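Local structure of binding domain (Hc) of Paraclostridial Mosquitocidal Protein 1 (6HOX) at residues N247-F252 with L370-L375. The protein is the receptor-binding domain of a botulinum-like neurotoxin that targets Anopheles mosquitoes, and serves in nerve-cell targeting. Residues are numbered along the deposited sequence; the frame is centred on the assembly and turned at random.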
loop_
_atom_site.group_PDB
_atom_site.type_symbol
_atom_site.label_atom_id
_atom_site.label_comp_id
_atom_site.label_asym_id
_atom_site.label_seq_id
_atom_site.Cartn_x
_atom_site.Cartn_y
_atom_site.Cartn_z
ATOM N N ASN A 247 3.481 12.694 10.322
ATOM C CA ASN A 247 2.979 13.637 9.340
ATOM C C ASN A 247 3.616 13.390 7.968
ATOM O O ASN A 247 3.446 14.201 7.080
ATOM C CB ASN A 247 3.185 15.066 9.842
ATOM C CG ASN A 247 2.248 15.371 10.985
ATOM O OD1 ASN A 247 1.119 14.875 11.014
ATOM N ND2 ASN A 247 2.720 16.141 11.952
ATOM N N ILE A 248 4.325 12.268 7.792
ATOM C CA ILE A 248 4.939 11.964 6.510
ATOM C C ILE A 248 3.821 11.620 5.520
ATOM O O ILE A 248 2.832 10.985 5.885
ATOM C CB ILE A 248 5.984 10.839 6.614
ATOM C CG1 ILE A 248 5.326 9.503 6.964
ATOM C CG2 ILE A 248 7.108 11.220 7.572
ATOM C CD1 ILE A 248 6.285 8.357 7.126
ATOM N N LEU A 249 3.975 12.077 4.279
ATOM C CA LEU A 249 3.104 11.659 3.199
ATOM C C LEU A 249 3.589 10.298 2.686
ATOM O O LEU A 249 4.631 9.791 3.085
ATOM C CB LEU A 249 3.112 12.733 2.100
ATOM C CG LEU A 249 2.453 14.056 2.490
ATOM C CD1 LEU A 249 2.592 15.076 1.370
ATOM C CD2 LEU A 249 0.994 13.842 2.840
ATOM N N ARG A 250 2.824 9.721 1.776
ATOM C CA ARG A 250 3.035 8.381 1.294
ATOM C C ARG A 250 3.067 8.360 -0.230
ATOM O O ARG A 250 2.431 9.181 -0.904
ATOM C CB ARG A 250 1.893 7.481 1.783
ATOM C CG ARG A 250 1.811 7.373 3.293
ATOM C CD ARG A 250 2.716 6.285 3.799
ATOM N NE ARG A 250 2.753 6.285 5.249
ATOM C CZ ARG A 250 3.641 5.617 5.954
ATOM N NH1 ARG A 250 4.397 4.715 5.357
ATOM N NH2 ARG A 250 3.777 5.861 7.244
ATOM N N ASP A 251 3.812 7.391 -0.760
ATOM C CA ASP A 251 3.736 7.056 -2.157
ATOM C C ASP A 251 2.605 6.045 -2.386
ATOM O O ASP A 251 1.940 5.596 -1.462
ATOM C CB ASP A 251 5.089 6.596 -2.711
ATOM C CG ASP A 251 5.594 5.247 -2.236
ATOM O OD1 ASP A 251 4.770 4.423 -1.770
ATOM O OD2 ASP A 251 6.819 5.025 -2.356
ATOM N N PHE A 252 2.383 5.748 -3.667
ATOM C CA PHE A 252 1.324 4.915 -4.175
ATOM C C PHE A 252 1.328 3.526 -3.511
ATOM O O PHE A 252 0.243 2.919 -3.340
ATOM C CB PHE A 252 1.510 4.795 -5.689
ATOM C CG PHE A 252 0.455 3.974 -6.379
ATOM C CD1 PHE A 252 -0.750 4.555 -6.757
ATOM C CD2 PHE A 252 0.654 2.629 -6.613
ATOM C CE1 PHE A 252 -1.726 3.805 -7.384
ATOM C CE2 PHE A 252 -0.325 1.875 -7.237
ATOM C CZ PHE A 252 -1.503 2.465 -7.635
ATOM N N LEU A 370 3.558 25.862 -4.113
ATOM C CA LEU A 370 2.888 24.582 -4.014
ATOM C C LEU A 370 3.117 24.054 -2.604
ATOM O O LEU A 370 4.233 24.114 -2.093
ATOM C CB LEU A 370 3.466 23.595 -5.030
ATOM C CG LEU A 370 2.736 23.502 -6.360
ATOM C CD1 LEU A 370 2.588 24.879 -6.964
ATOM C CD2 LEU A 370 3.457 22.547 -7.306
ATOM N N LYS A 371 2.047 23.510 -2.023
ATOM C CA LYS A 371 2.085 22.837 -0.752
ATOM C C LYS A 371 1.462 21.447 -0.929
ATOM O O LYS A 371 0.376 21.320 -1.479
ATOM C CB LYS A 371 1.337 23.680 0.282
ATOM C CG LYS A 371 1.613 23.315 1.731
ATOM C CD LYS A 371 0.894 24.210 2.712
ATOM C CE LYS A 371 1.618 25.526 2.917
ATOM N NZ LYS A 371 1.720 25.858 4.358
ATOM N N LEU A 372 2.181 20.410 -0.494
ATOM C CA LEU A 372 1.636 19.072 -0.469
ATOM C C LEU A 372 0.961 18.866 0.890
ATOM O O LEU A 372 1.591 19.000 1.950
ATOM C CB LEU A 372 2.742 18.043 -0.740
ATOM C CG LEU A 372 3.047 17.784 -2.221
ATOM C CD1 LEU A 372 3.627 19.013 -2.889
ATOM C CD2 LEU A 372 4.000 16.610 -2.408
ATOM N N ILE A 373 -0.330 18.547 0.836
ATOM C CA ILE A 373 -1.187 18.480 2.014
ATOM C C ILE A 373 -1.936 17.144 2.025
ATOM O O ILE A 373 -2.010 16.422 1.030
ATOM C CB ILE A 373 -2.184 19.658 2.060
ATOM C CG1 ILE A 373 -3.177 19.576 0.902
ATOM C CG2 ILE A 373 -1.432 20.982 2.104
ATOM C CD1 ILE A 373 -4.147 20.719 0.820
ATOM N N GLN A 374 -2.502 16.851 3.185
ATOM C CA GLN A 374 -3.357 15.717 3.368
ATOM C C GLN A 374 -4.600 16.206 4.095
ATOM O O GLN A 374 -4.548 16.445 5.278
ATOM C CB GLN A 374 -2.648 14.602 4.136
ATOM C CG GLN A 374 -3.525 13.378 4.349
ATOM C CD GLN A 374 -4.068 12.861 3.048
ATOM O OE1 GLN A 374 -5.175 13.217 2.635
ATOM N NE2 GLN A 374 -3.276 12.039 2.374
ATOM N N LEU A 375 -5.693 16.357 3.347
ATOM C CA LEU A 375 -6.957 16.844 3.879
ATOM C C LEU A 375 -7.835 15.686 4.363
ATOM O O LEU A 375 -8.867 15.924 4.967
ATOM C CB LEU A 375 -7.682 17.644 2.791
ATOM C CG LEU A 375 -7.022 18.962 2.382
ATOM C CD1 LEU A 375 -7.774 19.595 1.224
ATOM C CD2 LEU A 375 -6.960 19.932 3.551
#
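Leu-249 reaches across from the loop 247-252 and sets both of its methyl groups against the end of strand 369-373 and the residue that follows it, in the C-terminal, beta-trefoil part of the receptor-binding domain. Leu-249 CD1 does the closest touching, 3.6 Å from Leu-372 CB. The other branch, Leu-249 CD2, lies 3.9 Å from Gln-374 CB, so the two methyls spread along one side of the chain, past Ile-373, to two residues whose CB atoms both project toward them. Ile-373 points the other way and offers little more than its carbonyl, with Ile-373 O at 4.4 Å from Leu-249 CD2. A branched, wholly apolar side chain suits this buried place because its methyls can cover Leu-372 and the base of Gln-374 without burying a polar group; no hydrogen bond joins the segments. Leu-372, itself buried, answers with an apolar CB.

With chi1 at -68°, Leu-249 holds CG on the side opposite its own carbonyl carbon, and chi2 of 176° sets CD1 anti to CA, carrying that methyl out to Leu-372, while CD2 turns off toward Gln-374. Its backbone is held by hydrogen bonds to Leu-257 and Val-329, and its side chain also packs on Leu-257, which probably helps set where the methyls arrive. At the neighbouring position, Arg-250 turns its end away from the strand and uses NH1 to bond the carbonyl oxygens of Gly-254 and Arg-58, the latter from the N-terminal part of the domain.

Gln-374 suits a place apolar on one side and polar on the other: its CB packs against Leu-249 while its amide binds other residues. A bend at chi2, 55°, separates the two, and OE1 accepts hydrogen bonds from both Gln-376 N and Gln-384 NE2.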